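Endonuclease 8-like L720 (Acanthamoeba polyphaga mimivirus, PDB 4MB7) is an endonuclease VIII-like protein of the Fpg/Nei family, which combines an N-terminal beta sandwich with a helical H2TH domain and a zinc-binding site. Local coordinates at residues M89-D94 and L99-S104; P27-K30 and V34-I37; T9-R14 and L221-Y226; I37-R42 and S58-Y63. All coordinates share one frame; numbering follows the deposited sequence.

Contact 1. Residues M89-D94 and L99-S104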
loop_
_atom_site.group_PDB
_atom_site.type_symbol
_atom_site.label_atom_id
_atom_site.label_comp_id
_atom_site.label_asym_id
_atom_site.label_seq_id
_atom_site.Cartn_x
_atom_site.Cartn_y
_atom_site.Cartn_z
ATOM N N MET A 89 17.260 -5.880 5.298
ATOM C CA MET A 89 17.112 -6.440 6.636
ATOM C C MET A 89 16.850 -7.940 6.586
ATOM O O MET A 89 16.126 -8.425 5.718
ATOM C CB MET A 89 15.998 -5.723 7.409
ATOM C CG MET A 89 15.898 -6.122 8.876
ATOM S SD MET A 89 14.882 -4.997 9.862
ATOM C CE MET A 89 13.264 -5.264 9.152
ATOM N N ILE A 90 17.454 -8.663 7.522
ATOM C CA ILE A 90 17.327 -10.110 7.607
ATOM C C ILE A 90 16.894 -10.496 9.010
ATOM O O ILE A 90 17.559 -10.151 9.979
ATOM C CB ILE A 90 18.677 -10.803 7.343
ATOM C CG1 ILE A 90 19.271 -10.328 6.021
ATOM C CG2 ILE A 90 18.511 -12.314 7.346
ATOM C CD1 ILE A 90 18.358 -10.554 4.862
ATOM N N ILE A 91 15.779 -11.208 9.123
ATOM C CA ILE A 91 15.333 -11.691 10.422
ATOM C C ILE A 91 15.158 -13.202 10.418
ATOM O O ILE A 91 14.295 -13.733 9.720
ATOM C CB ILE A 91 14.007 -11.041 10.862
ATOM C CG1 ILE A 91 14.147 -9.519 10.915
ATOM C CG2 ILE A 91 13.583 -11.584 12.220
ATOM C CD1 ILE A 91 12.919 -8.807 11.451
ATOM N N GLN A 92 15.986 -13.894 11.195
ATOM C CA GLN A 92 15.826 -15.335 11.364
ATOM C C GLN A 92 15.068 -15.648 12.648
ATOM O O GLN A 92 15.410 -15.150 13.721
ATOM C CB GLN A 92 17.177 -16.052 11.359
ATOM C CG GLN A 92 17.045 -17.560 11.534
ATOM C CD GLN A 92 18.305 -18.317 11.175
ATOM O OE1 GLN A 92 19.287 -17.734 10.713
ATOM N NE2 GLN A 92 18.283 -19.627 11.382
ATOM N N LEU A 93 14.036 -16.476 12.531
ATOM C CA LEU A 93 13.197 -16.825 13.671
ATOM C C LEU A 93 13.589 -18.172 14.281
ATOM O O LEU A 93 14.457 -18.870 13.759
ATOM C CB LEU A 93 11.729 -16.835 13.252
ATOM C CG LEU A 93 11.269 -15.506 12.644
ATOM C CD1 LEU A 93 9.866 -15.623 12.087
ATOM C CD2 LEU A 93 11.347 -14.396 13.682
ATOM N N ASP A 94 12.939 -18.530 15.386
ATOM C CA ASP A 94 13.271 -19.752 16.119
ATOM C C ASP A 94 12.902 -21.042 15.383
ATOM O O ASP A 94 13.381 -22.120 15.737
ATOM C CB ASP A 94 12.646 -19.736 17.518
ATOM C CG ASP A 94 11.156 -19.437 17.495
ATOM O OD1 ASP A 94 10.517 -19.636 16.440
ATOM O OD2 ASP A 94 10.624 -19.003 18.537
ATOM N N LEU A 99 13.048 -14.051 7.238
ATOM C CA LEU A 99 12.364 -12.977 6.530
ATOM C C LEU A 99 13.377 -11.998 5.946
ATOM O O LEU A 99 14.294 -11.555 6.638
ATOM C CB LEU A 99 11.405 -12.242 7.470
ATOM C CG LEU A 99 10.251 -13.062 8.046
ATOM C CD1 LEU A 99 9.517 -12.277 9.121
ATOM C CD2 LEU A 99 9.294 -13.489 6.947
ATOM N N ARG A 100 13.206 -11.658 4.672
ATOM C CA ARG A 100 14.140 -10.760 3.997
ATOM C C ARG A 100 13.440 -9.565 3.352
ATOM O O ARG A 100 12.504 -9.732 2.569
ATOM C CB ARG A 100 14.964 -11.523 2.955
ATOM C CG ARG A 100 15.839 -12.620 3.548
ATOM C CD ARG A 100 16.763 -13.231 2.504
ATOM N NE ARG A 100 17.796 -14.068 3.111
ATOM C CZ ARG A 100 17.618 -15.335 3.472
ATOM N NH1 ARG A 100 16.439 -15.917 3.299
ATOM N NH2 ARG A 100 18.617 -16.019 4.015
ATOM N N TRP A 101 13.908 -8.366 3.693
ATOM C CA TRP A 101 13.376 -7.121 3.144
ATOM C C TRP A 101 14.194 -6.659 1.941
ATOM O O TRP A 101 15.421 -6.605 2.002
ATOM C CB TRP A 101 13.404 -6.018 4.210
ATOM C CG TRP A 101 12.222 -5.988 5.138
ATOM C CD1 TRP A 101 11.202 -5.079 5.131
ATOM C CD2 TRP A 101 11.946 -6.890 6.220
ATOM N NE1 TRP A 101 10.306 -5.363 6.133
ATOM C CE2 TRP A 101 10.738 -6.470 6.816
ATOM C CE3 TRP A 101 12.598 -8.015 6.738
ATOM C CZ2 TRP A 101 10.170 -7.134 7.904
ATOM C CZ3 TRP A 101 12.031 -8.674 7.821
ATOM C CH2 TRP A 101 10.830 -8.232 8.391
ATOM N N TYR A 102 13.512 -6.314 0.853
ATOM C CA TYR A 102 14.175 -5.767 -0.329
ATOM C C TYR A 102 13.524 -4.461 -0.772
ATOM O O TYR A 102 12.300 -4.352 -0.780
ATOM C CB TYR A 102 14.134 -6.766 -1.485
ATOM C CG TYR A 102 14.896 -8.040 -1.219
ATOM C CD1 TYR A 102 16.251 -8.132 -1.504
ATOM C CD2 TYR A 102 14.261 -9.150 -0.679
ATOM C CE1 TYR A 102 16.954 -9.298 -1.260
ATOM C CE2 TYR A 102 14.955 -10.321 -0.432
ATOM C CZ TYR A 102 16.301 -10.389 -0.724
ATOM O OH TYR A 102 16.996 -11.552 -0.479
ATOM N N ARG A 103 14.356 -3.487 -1.133
ATOM C CA ARG A 103 13.903 -2.216 -1.704
ATOM C C ARG A 103 12.713 -1.622 -0.958
ATOM O O ARG A 103 11.661 -1.377 -1.546
ATOM C CB ARG A 103 13.556 -2.393 -3.185
ATOM C CG ARG A 103 14.716 -2.880 -4.038
ATOM N N SER A 104 12.880 -1.416 0.342
ATOM C CA SER A 104 11.795 -0.922 1.173
ATOM C C SER A 104 12.288 0.113 2.167
ATOM O O SER A 104 13.440 0.074 2.603
ATOM C CB SER A 104 11.132 -2.078 1.930
ATOM O OG SER A 104 10.613 -3.047 1.038
#
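Met-89, Ile-91, Leu-99 and Trp-101 line one face of an antiparallel beta hairpin made by strands 89-93 and 98-102. Ile-91 and Leu-99 form its hydrogen-bonded pair: Ile-91 N donates to Leu-99 O at 2.9 Å, and Leu-99 N returns the bond to Ile-91 O at 2.8 Å. Two residues along each strand, Trp-101 N donates to Met-89 O at 3.0 Å.

The indole dominates this face. Met-89 CE sits squarely over the six-membered ring of Trp-101, 3.5 Å from its centroid and 7° off the normal, in a CH-pi contact. Met-89 SD stands farther above the same face, 5.0 Å from that centroid, giving a longer Met-aromatic contact. The methionine runs beside the indole in the same direction, and the bend at chi3 (66°) folds its methyl over the ring. Ile-91 CD1 reaches the outer rim obliquely, 3.7 Å from Trp-101 CZ3. Trp-101 NE1 bonds to Thr-67 OG1, which helps fix how the ring is turned.

On the other face Ile-90 and Arg-100 are a non-hydrogen-bonded pair, with Ile-90 CD1 3.5 Å from Arg-100 CG. The extended arginine carries its guanidinium on to Asn-79 O and Thr-84 OG1.

Ile-106 of strand 104-109 packs on both Met-89 and Trp-101, so this face belongs to the interior between the two sheets of the beta sandwich, the N-terminal fold of Fpg/Nei proteins.

Contact 2. Residues P27-K30 and V34-I37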
loop_
_atom_site.group_PDB
_atom_site.type_symbol
_atom_site.label_atom_id
_atom_site.label_comp_id
_atom_site.label_asym_id
_atom_site.label_seq_id
_atom_site.Cartn_x
_atom_site.Cartn_y
_atom_site.Cartn_z
ATOM N N PRO A 27 21.628 -3.249 6.928
ATOM C CA PRO A 27 21.787 -1.800 7.117
ATOM C C PRO A 27 20.551 -1.129 7.713
ATOM O O PRO A 27 20.692 -0.240 8.551
ATOM C CB PRO A 27 22.051 -1.282 5.695
ATOM C CG PRO A 27 21.599 -2.378 4.780
ATOM C CD PRO A 27 21.840 -3.650 5.527
ATOM N N SER A 28 19.361 -1.551 7.295
ATOM C CA SER A 28 18.129 -0.969 7.819
ATOM C C SER A 28 17.908 -1.323 9.286
ATOM O O SER A 28 17.268 -0.570 10.021
ATOM C CB SER A 28 16.920 -1.396 6.982
ATOM O OG SER A 28 16.948 -0.798 5.699
ATOM N N TYR A 29 18.431 -2.468 9.713
ATOM C CA TYR A 29 18.342 -2.849 11.117
ATOM C C TYR A 29 19.293 -2.015 11.969
ATOM O O TYR A 29 18.913 -1.515 13.028
ATOM C CB TYR A 29 18.642 -4.337 11.310
ATOM C CG TYR A 29 18.788 -4.714 12.767
ATOM C CD1 TYR A 29 17.742 -4.517 13.660
ATOM C CD2 TYR A 29 19.969 -5.260 13.251
ATOM C CE1 TYR A 29 17.866 -4.857 14.994
ATOM C CE2 TYR A 29 20.102 -5.605 14.585
ATOM C CZ TYR A 29 19.048 -5.401 15.451
ATOM O OH TYR A 29 19.175 -5.742 16.778
ATOM N N LYS A 30 20.530 -1.876 11.500
ATOM C CA LYS A 30 21.529 -1.061 12.183
ATOM C C LYS A 30 21.059 0.381 12.340
ATOM O O LYS A 30 21.287 1.007 13.376
ATOM C CB LYS A 30 22.862 -1.086 11.424
ATOM C CG LYS A 30 23.575 -2.426 11.453
ATOM N N VAL A 34 18.594 -0.166 17.686
ATOM C CA VAL A 34 18.007 -0.841 18.844
ATOM C C VAL A 34 18.221 -2.353 18.742
ATOM O O VAL A 34 18.048 -2.935 17.672
ATOM C CB VAL A 34 16.493 -0.536 18.975
ATOM C CG1 VAL A 34 15.838 -1.448 20.002
ATOM C CG2 VAL A 34 16.267 0.924 19.340
ATOM N N ASP A 35 18.605 -2.982 19.850
ATOM C CA ASP A 35 18.810 -4.429 19.878
ATOM C C ASP A 35 17.477 -5.170 19.994
ATOM O O ASP A 35 16.772 -5.046 20.995
ATOM C CB ASP A 35 19.737 -4.818 21.034
ATOM C CG ASP A 35 20.048 -6.304 21.060
ATOM O OD1 ASP A 35 19.963 -6.950 19.995
ATOM O OD2 ASP A 35 20.382 -6.824 22.145
ATOM N N LEU A 36 17.140 -5.946 18.968
ATOM C CA LEU A 36 15.854 -6.636 18.922
ATOM C C LEU A 36 15.971 -8.151 19.083
ATOM O O LEU A 36 14.994 -8.875 18.883
ATOM C CB LEU A 36 15.117 -6.310 17.619
ATOM C CG LEU A 36 14.661 -4.861 17.440
ATOM C CD1 LEU A 36 13.987 -4.675 16.091
ATOM C CD2 LEU A 36 13.730 -4.454 18.569
ATOM N N ILE A 37 17.160 -8.627 19.438
ATOM C CA ILE A 37 17.373 -10.055 19.668
ATOM C C ILE A 37 16.412 -10.580 20.735
ATOM O O ILE A 37 16.189 -9.922 21.753
ATOM C CB ILE A 37 18.834 -10.351 20.084
ATOM C CG1 ILE A 37 19.799 -9.954 18.968
ATOM C CG2 ILE A 37 19.015 -11.824 20.418
ATOM C CD1 ILE A 37 19.605 -10.739 17.690
HETATM O O HOH W 1 19.611 -2.039 15.681
HETATM O O HOH W 2 21.435 -6.991 17.442
#
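The backbone leaves helix 27-32 and comes back as an irregular run, so that Leu-36 N points at the side chain of Tyr-29 and donates to its OH at 3.0 Å, nearly straight (164°).

Tyr-29 supplies most of the helix side of the contact. With CG anti to the backbone N (chi1 170°), its ring stretches away from the helix to the returning chain. Leu-36 slides past in the opposite direction, its CG at the ring edge, 4.0 Å from Tyr-29 CE1.

Two waters fill in the polar links. One donates to Tyr-29 O at 2.8 Å and to Val-34 O at 2.7 Å, and lies over one ring face toward the rim, tying helix backbone to loop backbone. The other lies in the ring plane at the hydroxyl end, 2.7 Å from Tyr-29 OH, and donates to Asp-35 OD1 at 2.9 Å. That same OD1 also takes a weak bond from Ile-37 N, within the loop that leads to strand 40-47.

Around this surface corner, Tyr-29 and Ile-37 rest on Ile-24 of strand 21-25, Leu-36 packs on Tyr-63 and Ile-65 of strand 63-70, and Val-34 touches Leu-108 of strand 104-109.

Contact 3. Residues T9-R14 and L221-Y226. With SO4 (sulfate ion), chain C.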
loop_
_atom_site.group_PDB
_atom_site.type_symbol
_atom_site.label_atom_id
_atom_site.label_comp_id
_atom_site.label_asym_id
_atom_site.label_seq_id
_atom_site.Cartn_x
_atom_site.Cartn_y
_atom_site.Cartn_z
ATOM N N THR A 9 1.284 -9.660 0.588
ATOM C CA THR A 9 2.521 -9.786 1.352
ATOM C C THR A 9 2.205 -10.095 2.811
ATOM O O THR A 9 2.822 -10.970 3.418
ATOM C CB THR A 9 3.362 -8.500 1.272
ATOM O OG1 THR A 9 3.684 -8.226 -0.095
ATOM C CG2 THR A 9 4.656 -8.644 2.075
ATOM N N TYR A 10 1.229 -9.376 3.354
ATOM C CA TYR A 10 0.759 -9.595 4.718
ATOM C C TYR A 10 0.282 -11.030 4.944
ATOM O O TYR A 10 0.640 -11.663 5.938
ATOM C CB TYR A 10 -0.358 -8.599 5.051
ATOM C CG TYR A 10 -1.258 -9.020 6.189
ATOM C CD1 TYR A 10 -0.828 -8.942 7.507
ATOM C CD2 TYR A 10 -2.548 -9.477 5.947
ATOM C CE1 TYR A 10 -1.652 -9.322 8.552
ATOM C CE2 TYR A 10 -3.379 -9.857 6.983
ATOM C CZ TYR A 10 -2.927 -9.778 8.283
ATOM O OH TYR A 10 -3.751 -10.154 9.318
ATOM N N GLU A 11 -0.517 -11.542 4.015
ATOM C CA GLU A 11 -1.045 -12.898 4.133
ATOM C C GLU A 11 0.060 -13.951 4.061
ATOM O O GLU A 11 -0.064 -15.027 4.644
ATOM C CB GLU A 11 -2.110 -13.158 3.061
ATOM C CG GLU A 11 -3.380 -12.334 3.250
ATOM C CD GLU A 11 -4.380 -12.528 2.126
ATOM O OE1 GLU A 11 -3.974 -12.981 1.035
ATOM O OE2 GLU A 11 -5.575 -12.228 2.335
ATOM N N LYS A 12 1.143 -13.630 3.361
ATOM C CA LYS A 12 2.255 -14.564 3.207
ATOM C C LYS A 12 3.152 -14.657 4.441
ATOM O O LYS A 12 3.759 -15.694 4.689
ATOM C CB LYS A 12 3.107 -14.200 1.985
ATOM C CG LYS A 12 2.490 -14.581 0.647
ATOM C CD LYS A 12 3.399 -14.178 -0.505
ATOM C CE LYS A 12 2.798 -14.552 -1.851
ATOM N NZ LYS A 12 3.675 -14.135 -2.981
ATOM N N ILE A 13 3.239 -13.578 5.214
ATOM C CA ILE A 13 4.206 -13.529 6.310
ATOM C C ILE A 13 3.590 -13.544 7.709
ATOM O O ILE A 13 4.304 -13.703 8.699
ATOM C CB ILE A 13 5.120 -12.291 6.194
ATOM C CG1 ILE A 13 4.310 -11.012 6.418
ATOM C CG2 ILE A 13 5.813 -12.261 4.841
ATOM C CD1 ILE A 13 5.065 -9.745 6.085
ATOM N N ARG A 14 2.272 -13.387 7.794
ATOM C CA ARG A 14 1.620 -13.198 9.090
ATOM C C ARG A 14 1.694 -14.417 10.013
ATOM O O ARG A 14 1.491 -14.300 11.221
ATOM C CB ARG A 14 0.166 -12.749 8.919
ATOM C CG ARG A 14 -0.742 -13.760 8.243
ATOM C CD ARG A 14 -2.184 -13.279 8.270
ATOM N NE ARG A 14 -3.055 -14.080 7.416
ATOM C CZ ARG A 14 -4.358 -13.859 7.261
ATOM N NH1 ARG A 14 -4.946 -12.863 7.909
ATOM N NH2 ARG A 14 -5.073 -14.637 6.459
ATOM N N LEU A 221 -9.881 -8.026 -9.098
ATOM C CA LEU A 221 -9.329 -8.734 -10.248
ATOM C C LEU A 221 -7.851 -9.052 -10.046
ATOM O O LEU A 221 -7.402 -10.154 -10.350
ATOM C CB LEU A 221 -9.516 -7.916 -11.529
ATOM C CG LEU A 221 -10.940 -7.799 -12.078
ATOM C CD1 LEU A 221 -10.976 -6.857 -13.273
ATOM C CD2 LEU A 221 -11.477 -9.168 -12.460
ATOM N N LEU A 222 -7.102 -8.079 -9.536
ATOM C CA LEU A 222 -5.688 -8.279 -9.246
ATOM C C LEU A 222 -5.494 -9.354 -8.185
ATOM O O LEU A 222 -4.573 -10.164 -8.275
ATOM C CB LEU A 222 -5.039 -6.969 -8.798
ATOM C CG LEU A 222 -4.757 -5.946 -9.900
ATOM C CD1 LEU A 222 -4.462 -4.585 -9.300
ATOM C CD2 LEU A 222 -3.595 -6.411 -10.764
ATOM N N TYR A 223 -6.367 -9.365 -7.183
ATOM C CA TYR A 223 -6.275 -10.363 -6.125
ATOM C C TYR A 223 -6.644 -11.748 -6.644
ATOM O O TYR A 223 -6.017 -12.744 -6.284
ATOM C CB TYR A 223 -7.159 -9.990 -4.936
ATOM C CG TYR A 223 -6.960 -10.892 -3.740
ATOM C CD1 TYR A 223 -5.818 -10.790 -2.955
ATOM C CD2 TYR A 223 -7.907 -11.847 -3.399
ATOM C CE1 TYR A 223 -5.627 -11.615 -1.860
ATOM C CE2 TYR A 223 -7.725 -12.675 -2.307
ATOM C CZ TYR A 223 -6.584 -12.554 -1.542
ATOM O OH TYR A 223 -6.398 -13.375 -0.455
ATOM N N GLU A 224 -7.663 -11.801 -7.495
ATOM C CA GLU A 224 -8.097 -13.057 -8.096
ATOM C C GLU A 224 -7.010 -13.629 -9.004
ATOM O O GLU A 224 -6.832 -14.843 -9.081
ATOM C CB GLU A 224 -9.399 -12.857 -8.880
ATOM C CG GLU A 224 -9.963 -14.126 -9.512
ATOM C CD GLU A 224 -10.586 -15.077 -8.502
ATOM O OE1 GLU A 224 -10.622 -14.746 -7.297
ATOM O OE2 GLU A 224 -11.049 -16.159 -8.917
ATOM N N SER A 225 -6.286 -12.745 -9.682
ATOM C CA SER A 225 -5.190 -13.156 -10.549
ATOM C C SER A 225 -4.089 -13.829 -9.735
ATOM O O SER A 225 -3.462 -14.784 -10.190
ATOM C CB SER A 225 -4.623 -11.956 -11.310
ATOM O OG SER A 225 -3.964 -11.062 -10.431
ATOM N N TYR A 226 -3.866 -13.320 -8.527
ATOM C CA TYR A 226 -2.898 -13.901 -7.605
ATOM C C TYR A 226 -3.347 -15.275 -7.126
ATOM O O TYR A 226 -2.542 -16.203 -7.028
ATOM C CB TYR A 226 -2.675 -12.973 -6.408
ATOM C CG TYR A 226 -2.108 -13.668 -5.190
ATOM C CD1 TYR A 226 -0.765 -14.018 -5.129
ATOM C CD2 TYR A 226 -2.913 -13.969 -4.098
ATOM C CE1 TYR A 226 -0.242 -14.653 -4.017
ATOM C CE2 TYR A 226 -2.399 -14.603 -2.982
ATOM C CZ TYR A 226 -1.063 -14.942 -2.948
ATOM O OH TYR A 226 -0.545 -15.572 -1.840
HETATM S S SO4 C . 2.858 -13.975 -7.286
HETATM O O1 SO4 C . 2.268 -15.288 -7.610
HETATM O O2 SO4 C . 4.253 -13.967 -7.760
HETATM O O3 SO4 C . 2.095 -12.930 -7.998
HETATM O O4 SO4 C . 2.838 -13.763 -5.830
HETATM O O HOH W 3 -2.942 -15.202 0.286
#
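Hydrogen bonding between helix 5-13 and the long helix 205-230 centres on Glu-11 and Tyr-223, whose side chains come at each other from opposite directions. Tyr-223 OH donates to Glu-11 OE1 at 2.9 Å, and OE1 accepts it with its syn lone pair. OE1 lies in the plane of the phenol ring at its edge, while the carboxylate as a whole is turned 69° from the ring.

A water adds a second link. It donates to Glu-11 OE1 at 2.6 Å and stands 3.2 Å from Tyr-226 OH, in the plane of that ring, so OE1 is gripped by two donors and both tyrosines are joined through one carboxylate.

Two ionic contacts lie nearby. Glu-11 OE2 forms a salt bridge with Arg-7, which also makes a cation-pi contact with Tyr-223; the arginine would be expected to stabilise the carboxylate's negative charge. Lys-12 runs toward the same helix farther along, its NZ donating to O4 of a sulfate ion at 3.0 Å. Arg-5 and Arg-229 bind the same sulfate, which probably came from the crystallisation liquor.

Van der Waals contact comes from the lysine chain. Fully extended beyond CG, it slides past Tyr-226 in the opposite sense, with Lys-12 CE 3.5 Å from Tyr-226 OH. The edge of the Tyr-226 ring also meets the anion, CD1 lying 3.7 Å from sulfate O4. Both tyrosines also touch Ile-8 of helix 5-13.

Here the N-terminal helix, which packs against the beta sandwich, meets a helix of the H2TH domain: an interdomain contact of the two-domain Fpg/Nei fold.

Contact 4. Residues I37-R42 and S58-Y63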
loop_
_atom_site.group_PDB
_atom_site.type_symbol
_atom_site.label_atom_id
_atom_site.label_comp_id
_atom_site.label_asym_id
_atom_site.label_seq_id
_atom_site.Cartn_x
_atom_site.Cartn_y
_atom_site.Cartn_z
ATOM N N ILE A 37 17.160 -8.627 19.438
ATOM C CA ILE A 37 17.373 -10.055 19.668
ATOM C C ILE A 37 16.412 -10.580 20.735
ATOM O O ILE A 37 16.189 -9.922 21.753
ATOM C CB ILE A 37 18.834 -10.351 20.084
ATOM C CG1 ILE A 37 19.799 -9.954 18.968
ATOM C CG2 ILE A 37 19.015 -11.824 20.418
ATOM C CD1 ILE A 37 19.605 -10.739 17.690
ATOM N N ASP A 38 15.823 -11.746 20.467
ATOM C CA ASP A 38 14.921 -12.434 21.397
ATOM C C ASP A 38 13.573 -11.744 21.613
ATOM O O ASP A 38 12.802 -12.135 22.488
ATOM C CB ASP A 38 15.608 -12.714 22.740
ATOM C CG ASP A 38 16.762 -13.685 22.608
ATOM O OD1 ASP A 38 16.677 -14.597 21.757
ATOM O OD2 ASP A 38 17.755 -13.534 23.349
ATOM N N TYR A 39 13.288 -10.723 20.812
ATOM C CA TYR A 39 11.953 -10.141 20.796
ATOM C C TYR A 39 10.977 -11.123 20.153
ATOM O O TYR A 39 11.378 -11.983 19.370
ATOM C CB TYR A 39 11.945 -8.812 20.040
ATOM C CG TYR A 39 12.086 -7.597 20.931
ATOM C CD1 TYR A 39 13.315 -7.244 21.473
ATOM C CD2 TYR A 39 10.987 -6.802 21.226
ATOM C CE1 TYR A 39 13.445 -6.133 22.287
ATOM C CE2 TYR A 39 11.107 -5.689 22.037
ATOM C CZ TYR A 39 12.338 -5.360 22.566
ATOM O OH TYR A 39 12.463 -4.252 23.375
ATOM N N ILE A 40 9.699 -10.990 20.493
ATOM C CA ILE A 40 8.664 -11.872 19.973
ATOM C C ILE A 40 7.763 -11.125 18.996
ATOM O O ILE A 40 7.340 -10.002 19.270
ATOM C CB ILE A 40 7.784 -12.424 21.109
ATOM C CG1 ILE A 40 8.647 -13.061 22.200
ATOM C CG2 ILE A 40 6.770 -13.424 20.570
ATOM C CD1 ILE A 40 9.414 -14.266 21.736
ATOM N N ILE A 41 7.479 -11.746 17.855
ATOM C CA ILE A 41 6.512 -11.191 16.913
ATOM C C ILE A 41 5.110 -11.329 17.491
ATOM O O ILE A 41 4.562 -12.428 17.561
ATOM C CB ILE A 41 6.580 -11.894 15.546
ATOM C CG1 ILE A 41 7.943 -11.656 14.892
ATOM C CG2 ILE A 41 5.460 -11.406 14.637
ATOM C CD1 ILE A 41 8.069 -12.253 13.505
ATOM N N ARG A 42 4.535 -10.209 17.911
ATOM C CA ARG A 42 3.219 -10.218 18.532
ATOM C C ARG A 42 2.091 -10.147 17.507
ATOM O O ARG A 42 1.099 -10.866 17.621
ATOM C CB ARG A 42 3.094 -9.065 19.534
ATOM C CG ARG A 42 1.713 -8.920 20.162
ATOM C CD ARG A 42 1.290 -10.189 20.892
ATOM N NE ARG A 42 -0.050 -10.068 21.461
ATOM C CZ ARG A 42 -1.171 -10.367 20.812
ATOM N NH1 ARG A 42 -1.121 -10.809 19.564
ATOM N NH2 ARG A 42 -2.345 -10.225 21.412
ATOM N N SER A 58 9.650 -9.395 27.362
ATOM C CA SER A 58 9.301 -9.192 28.762
ATOM C C SER A 58 10.187 -8.146 29.433
ATOM O O SER A 58 11.394 -8.200 29.336
ATOM C CB SER A 58 9.399 -10.517 29.521
ATOM O OG SER A 58 8.801 -10.423 30.796
ATOM N N ASN A 59 9.535 -7.173 30.046
ATOM C CA ASN A 59 10.194 -6.119 30.792
ATOM C C ASN A 59 11.059 -5.215 29.951
ATOM O O ASN A 59 11.959 -4.550 30.429
ATOM C CB ASN A 59 10.980 -6.697 31.935
ATOM C CG ASN A 59 10.195 -6.657 33.202
ATOM O OD1 ASN A 59 10.100 -5.611 33.844
ATOM N ND2 ASN A 59 9.566 -7.769 33.539
ATOM N N LYS A 60 10.727 -5.188 28.682
ATOM C CA LYS A 60 11.407 -4.345 27.706
ATOM C C LYS A 60 10.391 -3.530 26.909
ATOM O O LYS A 60 9.245 -3.900 26.852
ATOM C CB LYS A 60 12.208 -5.190 26.730
ATOM C CG LYS A 60 13.390 -5.946 27.300
ATOM C CD LYS A 60 14.290 -6.382 26.160
ATOM C CE LYS A 60 15.281 -7.441 26.583
ATOM N NZ LYS A 60 16.479 -7.412 25.712
ATOM N N PRO A 61 10.807 -2.412 26.324
ATOM C CA PRO A 61 9.844 -1.590 25.584
ATOM C C PRO A 61 9.341 -2.285 24.323
ATOM O O PRO A 61 10.099 -2.976 23.640
ATOM C CB PRO A 61 10.654 -0.339 25.220
ATOM C CG PRO A 61 12.075 -0.774 25.277
ATOM C CD PRO A 61 12.140 -1.787 26.376
ATOM N N THR A 62 8.058 -2.106 24.035
ATOM C CA THR A 62 7.456 -2.628 22.817
ATOM C C THR A 62 7.814 -1.728 21.640
ATOM O O THR A 62 7.852 -0.506 21.775
ATOM C CB THR A 62 5.923 -2.721 22.962
ATOM O OG1 THR A 62 5.597 -3.749 23.905
ATOM C CG2 THR A 62 5.258 -3.041 21.627
ATOM N N TYR A 63 8.095 -2.333 20.492
ATOM C CA TYR A 63 8.386 -1.568 19.286
ATOM C C TYR A 63 7.502 -1.983 18.118
ATOM O O TYR A 63 6.999 -3.105 18.068
ATOM C CB TYR A 63 9.855 -1.718 18.889
ATOM C CG TYR A 63 10.821 -1.013 19.812
ATOM C CD1 TYR A 63 10.945 0.371 19.793
ATOM C CD2 TYR A 63 11.618 -1.732 20.692
ATOM C CE1 TYR A 63 11.835 1.021 20.632
ATOM C CE2 TYR A 63 12.510 -1.091 21.535
ATOM C CZ TYR A 63 12.615 0.283 21.501
ATOM O OH TYR A 63 13.504 0.917 22.339
HETATM O O HOH W 4 14.798 -9.481 24.156
HETATM O O HOH W 5 17.375 -7.730 22.758
#
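Tyr-39, just ahead of strand 40-47, reaches across the end of a four-stranded antiparallel sheet of the beta sandwich to the loop that joins strands 50-56 and 63-70. The tight part gathers around its hydroxyl. Tyr-39 OH donates to Pro-61 O at 2.7 Å, approaching in the carbonyl plane with a C=O...O angle of 149°. Pro-61 O in turn lies in the plane of the Tyr-39 ring, at its edge. Lys-60 CB packs 3.5 Å from Tyr-39 OH, and from the sheet side Tyr-63 crosses the first tyrosine at a slant, its CD2 4.1 Å from Tyr-39 CZ. Ser-57 and Leu-55 also touch Tyr-39, so the ring is buried although the loop it holds is exposed.

The outer side is much looser. Lys-60 extends beyond CG along the surface, its CD passing 4.0 Å from Tyr-39 CE1, and its amine comes back to the first segment through water alone. One such water donates to Ile-37 O at 2.8 Å and accepts a weak bond from Lys-60 NZ at 3.1 Å. Asp-38 does not pair with this lysine: its OD1 makes a salt bridge with Arg-20, while OD2 stays 6.7 Å from Lys-60 NZ.

In the fold
From the N terminus, helix 5-13 opens contact 3, which closes only when helix 205-230 returns; contacts 1, 2 and 4 all fall within that long excursion. Contact 2 closes first, a short loop after helix 27-32. Contact 4 starts on the residue where it ends, Ile-37, and closes around strands 40-47 and 50-56; the two also pack together through Tyr-63. Contact 1 follows in series as a hairpin of the other sheet. It touches each of the others: Met-89 meets Tyr-29, Leu-93 meets Ile-41, and Leu-99 meets Ile-13. Contacts 1, 2 and 4 thus knit the beta sandwich, while contact 3 joins the N-terminal helix packed against it to the H2TH domain.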